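Local coordinates for protein proteolytically activated form of PPO4 Tyrosinase (Agaricus bisporus var. bisporus H97, PDB 4OUA) that hydroxylates monophenols to o-diphenols and oxidises these to reactive o-quinones at a two-copper centre, the initial step of melanin synthesis, at residues W89-V94 / L291-Y296; G298-Q303 / P340-A345; Q128-T133 / V285-S290. All blocks are in the same frame, centred on the assembly; numbering follows the deposited sequence.

Overall arrangement
Contacts 1 and 3 share helix 277-295, and their centres are about 9 Å apart; contact 2, whose centre lies about 8 Å from that of contact 1, joins the loop after this helix to a second loop. Arg91 links the three: its NE forms a salt bridge with Asp286 OD1 of contact 3 at 2.8 Å, and its NH1 lies 2.7 Å from Leu341 O of contact 2, a probable hydrogen bond. Gln293 NE2 probably bonds to Thr342 O as well, at 2.9 Å. Contact 1 includes the copper ligand His90; the side chain of Tyr130 in contact 3 lies about 13 Å from a copper ion, and that of Leu341 in contact 2 about 14 Å.

Contact 1. Residues W89-V94 / L291-Y296; sequences WHRVYV and LWQALY. With CU1 (copper (I) ion), chain C.
Arg91 and Gln293 have the nearest CA atoms across this pair of segments, yet these are 13.2 Å apart, so the backbones of 89-94 and 291-296 stay well separated and two long side chains span the gap. Both segments belong to the helical core of the tyrosinase di-copper fold: helix 86-109 carries His90, a ligand of one copper, and helix 277-295 carries His282, a ligand of the other. The area buried is small, 65 Å² in all, as expected where one polar pair makes the whole contact. Arg91 and Gln293 approach from opposite directions. The arginine chain leaves the backbone with CG anti to N (chi1 160°) and bends at its third torsion, and Gln293 stretches out beyond CG. Gln293 OE1 accepts from Arg91 NH1 at 3.0 Å, with the donor in the carbonyl plane on a lone pair, but the bond is bent (142° at the hydrogen). A second, weak bond runs from Arg91 NH2 to Gln293 OE1 at 3.3 Å. The guanidinium and amide planes are turned 52° apart. Further partners fix both ends: Asp286 pairs with Arg91 NE, Leu341 O accepts from NH1, and Thr342 O from Gln293 NE2. The residue before Arg91, His90, directs its imidazole to the copper ion. Trp89 CE3 lies over the centre of one imidazole face, His90 ND1 is hydrogen-bonded to Phe86 O, and His56 and His81 bind the same ion. His90 NE2 meets copper at 2.1 Å, and a water oxygen lies 2.4 Å from the metal.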
loop_
_atom_site.group_PDB
_atom_site.type_symbol
_atom_site.label_atom_id
_atom_site.label_comp_id
_atom_site.label_asym_id
_atom_site.label_seq_id
_atom_site.Cartn_x
_atom_site.Cartn_y
_atom_site.Cartn_z
ATOM N N TRP A 89 -3.644 -10.575 -1.948
ATOM C CA TRP A 89 -2.510 -10.624 -1.028
ATOM C C TRP A 89 -2.123 -9.228 -0.558
ATOM O O TRP A 89 -1.728 -9.040 0.593
ATOM C CB TRP A 89 -1.302 -11.303 -1.676
ATOM C CG TRP A 89 -0.132 -11.430 -0.739
ATOM C CD1 TRP A 89 0.177 -12.503 0.045
ATOM C CD2 TRP A 89 0.875 -10.442 -0.482
ATOM N NE1 TRP A 89 1.316 -12.246 0.772
ATOM C CE2 TRP A 89 1.764 -10.988 0.466
ATOM C CE3 TRP A 89 1.113 -9.150 -0.962
ATOM C CZ2 TRP A 89 2.870 -10.289 0.941
ATOM C CZ3 TRP A 89 2.212 -8.459 -0.489
ATOM C CH2 TRP A 89 3.076 -9.029 0.453
ATOM N N HIS A 90 -2.236 -8.254 -1.454
ATOM C CA HIS A 90 -1.853 -6.885 -1.135
ATOM C C HIS A 90 -2.948 -6.170 -0.346
ATOM O O HIS A 90 -2.666 -5.243 0.417
ATOM C CB HIS A 90 -1.515 -6.115 -2.413
ATOM C CG HIS A 90 -0.217 -6.528 -3.035
ATOM N ND1 HIS A 90 -0.059 -7.717 -3.713
ATOM C CD2 HIS A 90 0.991 -5.915 -3.064
ATOM C CE1 HIS A 90 1.187 -7.816 -4.139
ATOM N NE2 HIS A 90 1.846 -6.737 -3.760
ATOM N N ARG A 91 -4.190 -6.608 -0.523
ATOM C CA ARG A 91 -5.304 -6.048 0.233
ATOM C C ARG A 91 -5.109 -6.266 1.726
ATOM O O ARG A 91 -5.301 -5.353 2.532
ATOM C CB ARG A 91 -6.631 -6.661 -0.214
ATOM C CG ARG A 91 -7.747 -6.516 0.809
ATOM C CD ARG A 91 -9.114 -6.609 0.158
ATOM N NE ARG A 91 -9.410 -5.423 -0.641
ATOM C CZ ARG A 91 -10.518 -5.258 -1.356
ATOM N NH1 ARG A 91 -11.442 -6.211 -1.380
ATOM N NH2 ARG A 91 -10.701 -4.143 -2.050
ATOM N N VAL A 92 -4.722 -7.484 2.087
ATOM C CA VAL A 92 -4.510 -7.836 3.483
ATOM C C VAL A 92 -3.128 -7.370 3.946
ATOM O O VAL A 92 -2.863 -7.274 5.146
ATOM C CB VAL A 92 -4.666 -9.357 3.703
ATOM C CG1 VAL A 92 -3.651 -10.120 2.867
ATOM C CG2 VAL A 92 -4.535 -9.706 5.177
ATOM N N TYR A 93 -2.256 -7.071 2.987
ATOM C CA TYR A 93 -0.930 -6.542 3.292
ATOM C C TYR A 93 -1.034 -5.131 3.860
ATOM O O TYR A 93 -0.390 -4.799 4.855
ATOM C CB TYR A 93 -0.044 -6.542 2.045
ATOM C CG TYR A 93 1.403 -6.183 2.314
ATOM C CD1 TYR A 93 1.952 -6.319 3.583
ATOM C CD2 TYR A 93 2.218 -5.697 1.298
ATOM C CE1 TYR A 93 3.273 -5.989 3.830
ATOM C CE2 TYR A 93 3.538 -5.364 1.535
ATOM C CZ TYR A 93 4.062 -5.513 2.803
ATOM O OH TYR A 93 5.377 -5.183 3.042
ATOM N N VAL A 94 -1.845 -4.299 3.217
ATOM C CA VAL A 94 -2.090 -2.949 3.705
ATOM C C VAL A 94 -2.850 -2.997 5.030
ATOM O O VAL A 94 -2.743 -2.089 5.854
ATOM C CB VAL A 94 -2.889 -2.113 2.683
ATOM C CG1 VAL A 94 -3.092 -0.695 3.194
ATOM C CG2 VAL A 94 -2.182 -2.103 1.338
ATOM N N LEU A 291 -13.416 -0.394 -6.446
ATOM C CA LEU A 291 -14.176 0.229 -7.525
ATOM C C LEU A 291 -14.513 -0.783 -8.614
ATOM O O LEU A 291 -15.636 -0.819 -9.121
ATOM C CB LEU A 291 -13.400 1.401 -8.126
ATOM C CG LEU A 291 -13.297 2.671 -7.282
ATOM C CD1 LEU A 291 -12.537 3.751 -8.035
ATOM C CD2 LEU A 291 -14.679 3.165 -6.888
ATOM N N TRP A 292 -13.528 -1.601 -8.968
ATOM C CA TRP A 292 -13.710 -2.636 -9.978
ATOM C C TRP A 292 -14.768 -3.644 -9.539
ATOM O O TRP A 292 -15.556 -4.119 -10.356
ATOM C CB TRP A 292 -12.382 -3.339 -10.260
ATOM C CG TRP A 292 -12.504 -4.531 -11.149
ATOM C CD1 TRP A 292 -12.450 -4.548 -12.512
ATOM C CD2 TRP A 292 -12.691 -5.889 -10.737
ATOM N NE1 TRP A 292 -12.596 -5.834 -12.975
ATOM C CE2 TRP A 292 -12.746 -6.675 -11.907
ATOM C CE3 TRP A 292 -12.820 -6.517 -9.495
ATOM C CZ2 TRP A 292 -12.924 -8.056 -11.868
ATOM C CZ3 TRP A 292 -12.996 -7.888 -9.459
ATOM C CH2 TRP A 292 -13.047 -8.642 -10.638
ATOM N N GLN A 293 -14.782 -3.961 -8.247
ATOM C CA GLN A 293 -15.785 -4.866 -7.691
ATOM C C GLN A 293 -17.194 -4.322 -7.900
ATOM O O GLN A 293 -18.140 -5.084 -8.088
ATOM C CB GLN A 293 -15.538 -5.102 -6.199
ATOM C CG GLN A 293 -14.302 -5.924 -5.880
ATOM C CD GLN A 293 -14.056 -6.041 -4.389
ATOM O OE1 GLN A 293 -12.958 -5.764 -3.905
ATOM N NE2 GLN A 293 -15.082 -6.449 -3.650
ATOM N N ALA A 294 -17.324 -3.000 -7.864
ATOM C CA ALA A 294 -18.617 -2.355 -8.049
ATOM C C ALA A 294 -19.121 -2.541 -9.478
ATOM O O ALA A 294 -20.323 -2.668 -9.710
ATOM C CB ALA A 294 -18.524 -0.879 -7.706
ATOM N N LEU A 295 -18.196 -2.560 -10.431
ATOM C CA LEU A 295 -18.553 -2.728 -11.835
ATOM C C LEU A 295 -18.730 -4.199 -12.198
ATOM O O LEU A 295 -19.603 -4.547 -12.990
ATOM C CB LEU A 295 -17.493 -2.095 -12.741
ATOM C CG LEU A 295 -17.287 -0.584 -12.621
ATOM C CD1 LEU A 295 -16.259 -0.105 -13.634
ATOM C CD2 LEU A 295 -18.603 0.160 -12.793
ATOM N N TYR A 296 -17.901 -5.056 -11.611
ATOM C CA TYR A 296 -17.913 -6.476 -11.945
ATOM C C TYR A 296 -18.203 -7.364 -10.739
ATOM O O TYR A 296 -17.353 -8.156 -10.333
ATOM C CB TYR A 296 -16.576 -6.885 -12.566
ATOM C CG TYR A 296 -16.304 -6.248 -13.908
ATOM C CD1 TYR A 296 -16.840 -6.783 -15.072
ATOM C CD2 TYR A 296 -15.506 -5.118 -14.013
ATOM C CE1 TYR A 296 -16.592 -6.208 -16.301
ATOM C CE2 TYR A 296 -15.253 -4.535 -15.240
ATOM C CZ TYR A 296 -15.799 -5.084 -16.380
ATOM O OH TYR A 296 -15.549 -4.508 -17.605
HETATM CU CU CU1 C . 3.881 -6.426 -4.075
HETATM O O HOH W 1 4.579 -4.662 -5.568
#

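Contact 2. Residues G298-Q303 / P340-A345; sequences GVWVTQ and PLTDTA
Thr342 sets its methyl group over one face of the Trp300 indole: CG2 lies 3.3 Å from the centroid of the five-membered ring and 15° off the ring normal, which meets the geometry of a CH-pi contact. Threonine's first torsion (chi1 61°) puts OG1 between N and the carbonyl carbon and CG2 anti to that carbon, the branch that reaches the ring. Beside it, Leu341 presents its backbone oxygen obliquely to the six-membered ring, with O 3.7 Å from Trp300 CZ2, while its CB makes a looser apolar approach. The next layer holds these groups in place. A beta turn closed by Asp343 N bonding to Pro340 O at 3.2 Å carries Leu341 and Thr342 at its two central positions. Trp300 NE1 bonds to Ser338 O, just upstream of that turn, which fixes how the indole is rotated, and the ring of Trp229 meets Trp300 with the planes at about 45°. Thus two loops, one following helix 277-295 and the other preceding strand 349-350, are joined here. One face of the indole is met by a methyl group, with a carbonyl oxygen obliquely beside the benzo ring, so between the two segments the contact rests on van der Waals and CH-pi interactions.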
loop_
_atom_site.group_PDB
_atom_site.type_symbol
_atom_site.label_atom_id
_atom_site.label_comp_id
_atom_site.label_asym_id
_atom_site.label_seq_id
_atom_site.Cartn_x
_atom_site.Cartn_y
_atom_site.Cartn_z
ATOM N N GLY A 298 -19.494 -10.434 -8.506
ATOM C CA GLY A 298 -19.543 -11.859 -8.766
ATOM C C GLY A 298 -18.223 -12.408 -9.269
ATOM O O GLY A 298 -17.954 -13.604 -9.147
ATOM N N VAL A 299 -17.396 -11.535 -9.837
ATOM C CA VAL A 299 -16.092 -11.942 -10.347
ATOM C C VAL A 299 -15.020 -11.838 -9.268
ATOM O O VAL A 299 -14.828 -10.774 -8.676
ATOM C CB VAL A 299 -15.661 -11.090 -11.555
ATOM C CG1 VAL A 299 -14.363 -11.626 -12.139
ATOM C CG2 VAL A 299 -16.753 -11.071 -12.606
ATOM N N TRP A 300 -14.323 -12.942 -9.015
ATOM C CA TRP A 300 -13.254 -12.957 -8.023
ATOM C C TRP A 300 -12.107 -13.870 -8.460
ATOM O O TRP A 300 -11.936 -14.137 -9.648
ATOM C CB TRP A 300 -13.799 -13.388 -6.658
ATOM C CG TRP A 300 -12.999 -12.870 -5.495
ATOM C CD1 TRP A 300 -12.432 -13.607 -4.496
ATOM C CD2 TRP A 300 -12.670 -11.501 -5.220
ATOM N NE1 TRP A 300 -11.776 -12.783 -3.613
ATOM C CE2 TRP A 300 -11.906 -11.487 -4.034
ATOM C CE3 TRP A 300 -12.948 -10.289 -5.860
ATOM C CZ2 TRP A 300 -11.417 -10.305 -3.475
ATOM C CZ3 TRP A 300 -12.461 -9.117 -5.303
ATOM C CH2 TRP A 300 -11.705 -9.135 -4.122
ATOM N N VAL A 301 -11.329 -14.346 -7.493
ATOM C CA VAL A 301 -10.122 -15.120 -7.771
ATOM C C VAL A 301 -10.394 -16.412 -8.535
ATOM O O VAL A 301 -11.282 -17.183 -8.176
ATOM C CB VAL A 301 -9.382 -15.484 -6.466
ATOM C CG1 VAL A 301 -8.092 -16.234 -6.777
ATOM C CG2 VAL A 301 -9.100 -14.232 -5.645
ATOM N N THR A 302 -9.615 -16.639 -9.589
ATOM C CA THR A 302 -9.657 -17.898 -10.323
ATOM C C THR A 302 -8.319 -18.617 -10.179
ATOM O O THR A 302 -7.338 -18.033 -9.717
ATOM C CB THR A 302 -9.970 -17.689 -11.818
ATOM O OG1 THR A 302 -8.863 -17.045 -12.459
ATOM C CG2 THR A 302 -11.221 -16.839 -11.989
ATOM N N GLN A 303 -8.284 -19.884 -10.575
ATOM C CA GLN A 303 -7.088 -20.703 -10.412
ATOM C C GLN A 303 -5.951 -20.265 -11.334
ATOM O O GLN A 303 -6.182 -19.805 -12.452
ATOM C CB GLN A 303 -7.424 -22.174 -10.657
ATOM C CG GLN A 303 -6.215 -23.086 -10.690
ATOM C CD GLN A 303 -6.599 -24.549 -10.737
ATOM O OE1 GLN A 303 -7.647 -24.941 -10.228
ATOM N NE2 GLN A 303 -5.750 -25.363 -11.354
ATOM N N PRO A 340 -13.156 -14.513 1.465
ATOM C CA PRO A 340 -13.788 -13.504 2.325
ATOM C C PRO A 340 -13.343 -12.071 2.030
ATOM O O PRO A 340 -14.052 -11.131 2.391
ATOM C CB PRO A 340 -13.344 -13.922 3.731
ATOM C CG PRO A 340 -12.061 -14.638 3.517
ATOM C CD PRO A 340 -12.212 -15.362 2.214
ATOM N N LEU A 341 -12.195 -11.910 1.376
ATOM C CA LEU A 341 -11.605 -10.587 1.180
ATOM C C LEU A 341 -12.353 -9.727 0.166
ATOM O O LEU A 341 -11.865 -8.670 -0.239
ATOM C CB LEU A 341 -10.143 -10.721 0.753
ATOM C CG LEU A 341 -9.200 -11.277 1.819
ATOM C CD1 LEU A 341 -7.762 -11.240 1.329
ATOM C CD2 LEU A 341 -9.355 -10.504 3.120
ATOM N N THR A 342 -13.534 -10.176 -0.247
ATOM C CA THR A 342 -14.371 -9.380 -1.133
ATOM C C THR A 342 -15.020 -8.248 -0.350
ATOM O O THR A 342 -15.420 -7.233 -0.917
ATOM C CB THR A 342 -15.466 -10.229 -1.804
ATOM O OG1 THR A 342 -16.317 -10.796 -0.800
ATOM C CG2 THR A 342 -14.844 -11.343 -2.631
ATOM N N ASP A 343 -15.112 -8.432 0.963
ATOM C CA ASP A 343 -15.743 -7.454 1.839
ATOM C C ASP A 343 -14.718 -6.752 2.726
ATOM O O ASP A 343 -14.249 -7.317 3.713
ATOM C CB ASP A 343 -16.810 -8.132 2.701
ATOM C CG ASP A 343 -17.545 -7.154 3.592
ATOM O OD1 ASP A 343 -17.643 -5.965 3.218
ATOM O OD2 ASP A 343 -18.027 -7.575 4.666
ATOM N N THR A 344 -14.382 -5.516 2.373
ATOM C CA THR A 344 -13.386 -4.748 3.114
ATOM C C THR A 344 -13.874 -4.388 4.517
ATOM O O THR A 344 -13.088 -3.968 5.366
ATOM C CB THR A 344 -13.003 -3.450 2.369
ATOM O OG1 THR A 344 -14.132 -2.568 2.318
ATOM C CG2 THR A 344 -12.539 -3.764 0.954
ATOM N N ALA A 345 -15.170 -4.558 4.755
ATOM C CA ALA A 345 -15.749 -4.254 6.057
ATOM C C ALA A 345 -15.199 -5.187 7.132
ATOM O O ALA A 345 -15.174 -4.841 8.314
ATOM C CB ALA A 345 -17.265 -4.346 5.995
#

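Contact 3. Residues Q128-T133 / V285-S290; sequences QPYWDT and VDRHLS
Arg287 lays its chain across one face of the Tyr130 ring. Its CD sits over the ring centre, 3.5 Å from the centroid and 11° off the normal, a CH-pi contact, and the guanidinium overlaps the rim, with Arg287 NE over the same face, 3.2 Å from Tyr130 CE1. The ring and guanidinium planes are only 12° apart, so the two flat groups run nearly parallel though displaced. Arg287 extends straight through its first two torsions; the bend at the third brings the head over the ring, and rotation about the last lays it nearly parallel to the aromatic plane. Farther along, Arg287 NH2 reaches Asp132 OD2 in a salt bridge of 2.9 Å. Here the flat groups are steeply inclined, carboxylate and guanidinium lying 63° apart, and the approach is oblique to the guanidinium plane, unlike a side-by-side, two-pronged pairing. Asp132 is the central residue of an inverse gamma turn. The turn lies in the loop between helices 116-125 and 141-144, so the contact packs that loop against helix 277-295 of the di-copper domain, with the side chain of Tyr130 about 9 Å from that of the copper ligand His282. All three touching residues are buried, and the two charged ones, Arg287 and Asp132, have further partners. Arg287 NH1 forms a salt bridge with Asp353, and its NE bonds to Asn284 OD1. Asp132 OD2 also pairs with Arg376, and its OD1 takes a hydrogen bond from the hydroxyl of Tyr377; both partners lie at the end of helix 362-377.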
loop_
_atom_site.group_PDB
_atom_site.type_symbol
_atom_site.label_atom_id
_atom_site.label_comp_id
_atom_site.label_asym_id
_atom_site.label_seq_id
_atom_site.Cartn_x
_atom_site.Cartn_y
_atom_site.Cartn_z
ATOM N N GLN A 128 -5.295 4.148 6.471
ATOM C CA GLN A 128 -4.256 4.442 5.490
ATOM C C GLN A 128 -4.812 5.202 4.288
ATOM O O GLN A 128 -5.606 4.662 3.517
ATOM C CB GLN A 128 -3.577 3.152 5.026
ATOM C CG GLN A 128 -2.522 3.363 3.946
ATOM C CD GLN A 128 -1.401 4.288 4.389
ATOM O OE1 GLN A 128 -1.040 5.227 3.679
ATOM N NE2 GLN A 128 -0.842 4.021 5.563
ATOM N N PRO A 129 -4.388 6.465 4.122
ATOM C CA PRO A 129 -4.809 7.297 2.988
ATOM C C PRO A 129 -4.310 6.737 1.660
ATOM O O PRO A 129 -3.318 6.008 1.641
ATOM C CB PRO A 129 -4.162 8.652 3.289
ATOM C CG PRO A 129 -2.983 8.321 4.135
ATOM C CD PRO A 129 -3.416 7.159 4.983
ATOM N N TYR A 130 -4.990 7.070 0.568
ATOM C CA TYR A 130 -4.605 6.551 -0.739
ATOM C C TYR A 130 -4.143 7.663 -1.670
ATOM O O TYR A 130 -4.599 8.803 -1.576
ATOM C CB TYR A 130 -5.763 5.776 -1.379
ATOM C CG TYR A 130 -6.992 6.609 -1.679
ATOM C CD1 TYR A 130 -7.081 7.352 -2.848
ATOM C CD2 TYR A 130 -8.066 6.640 -0.801
ATOM C CE1 TYR A 130 -8.200 8.110 -3.128
ATOM C CE2 TYR A 130 -9.191 7.395 -1.074
ATOM C CZ TYR A 130 -9.252 8.129 -2.238
ATOM O OH TYR A 130 -10.368 8.882 -2.517
ATOM N N TRP A 131 -3.230 7.310 -2.567
ATOM C CA TRP A 131 -2.665 8.242 -3.532
ATOM C C TRP A 131 -3.350 8.074 -4.889
ATOM O O TRP A 131 -2.997 7.186 -5.666
ATOM C CB TRP A 131 -1.156 8.013 -3.645
ATOM C CG TRP A 131 -0.447 8.873 -4.641
ATOM C CD1 TRP A 131 -0.881 10.050 -5.178
ATOM C CD2 TRP A 131 0.835 8.614 -5.226
ATOM N NE1 TRP A 131 0.052 10.541 -6.060
ATOM C CE2 TRP A 131 1.114 9.675 -6.108
ATOM C CE3 TRP A 131 1.771 7.585 -5.090
ATOM C CZ2 TRP A 131 2.291 9.738 -6.848
ATOM C CZ3 TRP A 131 2.937 7.649 -5.826
ATOM C CH2 TRP A 131 3.187 8.718 -6.693
ATOM N N ASP A 132 -4.333 8.926 -5.164
ATOM C CA ASP A 132 -5.108 8.836 -6.398
ATOM C C ASP A 132 -4.258 9.196 -7.618
ATOM O O ASP A 132 -4.369 10.295 -8.167
ATOM C CB ASP A 132 -6.334 9.748 -6.317
ATOM C CG ASP A 132 -7.434 9.337 -7.278
ATOM O OD1 ASP A 132 -7.133 8.672 -8.293
ATOM O OD2 ASP A 132 -8.605 9.681 -7.012
ATOM N N THR A 133 -3.418 8.258 -8.039
ATOM C CA THR A 133 -2.471 8.494 -9.124
ATOM C C THR A 133 -3.161 8.711 -10.468
ATOM O O THR A 133 -2.616 9.371 -11.355
ATOM C CB THR A 133 -1.481 7.324 -9.255
ATOM O OG1 THR A 133 -2.189 6.137 -9.633
ATOM C CG2 THR A 133 -0.769 7.080 -7.933
ATOM N N VAL A 285 -4.263 1.283 -4.920
ATOM C CA VAL A 285 -4.375 0.066 -5.712
ATOM C C VAL A 285 -5.522 -0.779 -5.178
ATOM O O VAL A 285 -6.236 -1.434 -5.937
ATOM C CB VAL A 285 -3.075 -0.755 -5.690
ATOM C CG1 VAL A 285 -3.305 -2.140 -6.280
ATOM C CG2 VAL A 285 -1.971 -0.020 -6.436
ATOM N N ASP A 286 -5.696 -0.749 -3.861
ATOM C CA ASP A 286 -6.775 -1.483 -3.219
ATOM C C ASP A 286 -8.113 -0.807 -3.489
ATOM O O ASP A 286 -9.146 -1.472 -3.573
ATOM C CB ASP A 286 -6.530 -1.592 -1.715
ATOM C CG ASP A 286 -7.515 -2.515 -1.031
ATOM O OD1 ASP A 286 -7.254 -3.734 -0.988
ATOM O OD2 ASP A 286 -8.551 -2.021 -0.537
ATOM N N ARG A 287 -8.088 0.515 -3.629
ATOM C CA ARG A 287 -9.298 1.272 -3.928
ATOM C C ARG A 287 -9.794 0.940 -5.329
ATOM O O ARG A 287 -10.997 0.908 -5.583
ATOM C CB ARG A 287 -9.051 2.775 -3.799
ATOM C CG ARG A 287 -10.312 3.615 -3.921
ATOM C CD ARG A 287 -10.022 5.091 -3.718
ATOM N NE ARG A 287 -9.359 5.676 -4.877
ATOM C CZ ARG A 287 -9.973 6.420 -5.789
ATOM N NH1 ARG A 287 -11.267 6.679 -5.674
ATOM N NH2 ARG A 287 -9.292 6.912 -6.813
ATOM N N HIS A 288 -8.851 0.701 -6.235
ATOM C CA HIS A 288 -9.177 0.293 -7.594
ATOM C C HIS A 288 -9.922 -1.035 -7.570
ATOM O O HIS A 288 -10.904 -1.225 -8.289
ATOM C CB HIS A 288 -7.909 0.180 -8.444
ATOM C CG HIS A 288 -7.286 1.498 -8.779
ATOM N ND1 HIS A 288 -6.036 1.608 -9.349
ATOM C CD2 HIS A 288 -7.744 2.765 -8.634
ATOM C CE1 HIS A 288 -5.749 2.884 -9.539
ATOM N NE2 HIS A 288 -6.769 3.607 -9.112
ATOM N N LEU A 289 -9.445 -1.948 -6.730
ATOM C CA LEU A 289 -10.081 -3.247 -6.571
ATOM C C LEU A 289 -11.510 -3.092 -6.063
ATOM O O LEU A 289 -12.416 -3.784 -6.521
ATOM C CB LEU A 289 -9.268 -4.124 -5.618
ATOM C CG LEU A 289 -9.758 -5.558 -5.432
ATOM C CD1 LEU A 289 -9.812 -6.276 -6.768
ATOM C CD2 LEU A 289 -8.858 -6.298 -4.459
ATOM N N SER A 290 -11.706 -2.174 -5.120
ATOM C CA SER A 290 -13.035 -1.900 -4.580
ATOM C C SER A 290 -13.951 -1.318 -5.652
ATOM O O SER A 290 -15.116 -1.699 -5.754
ATOM C CB SER A 290 -12.951 -0.942 -3.388
ATOM O OG SER A 290 -12.299 -1.547 -2.286
#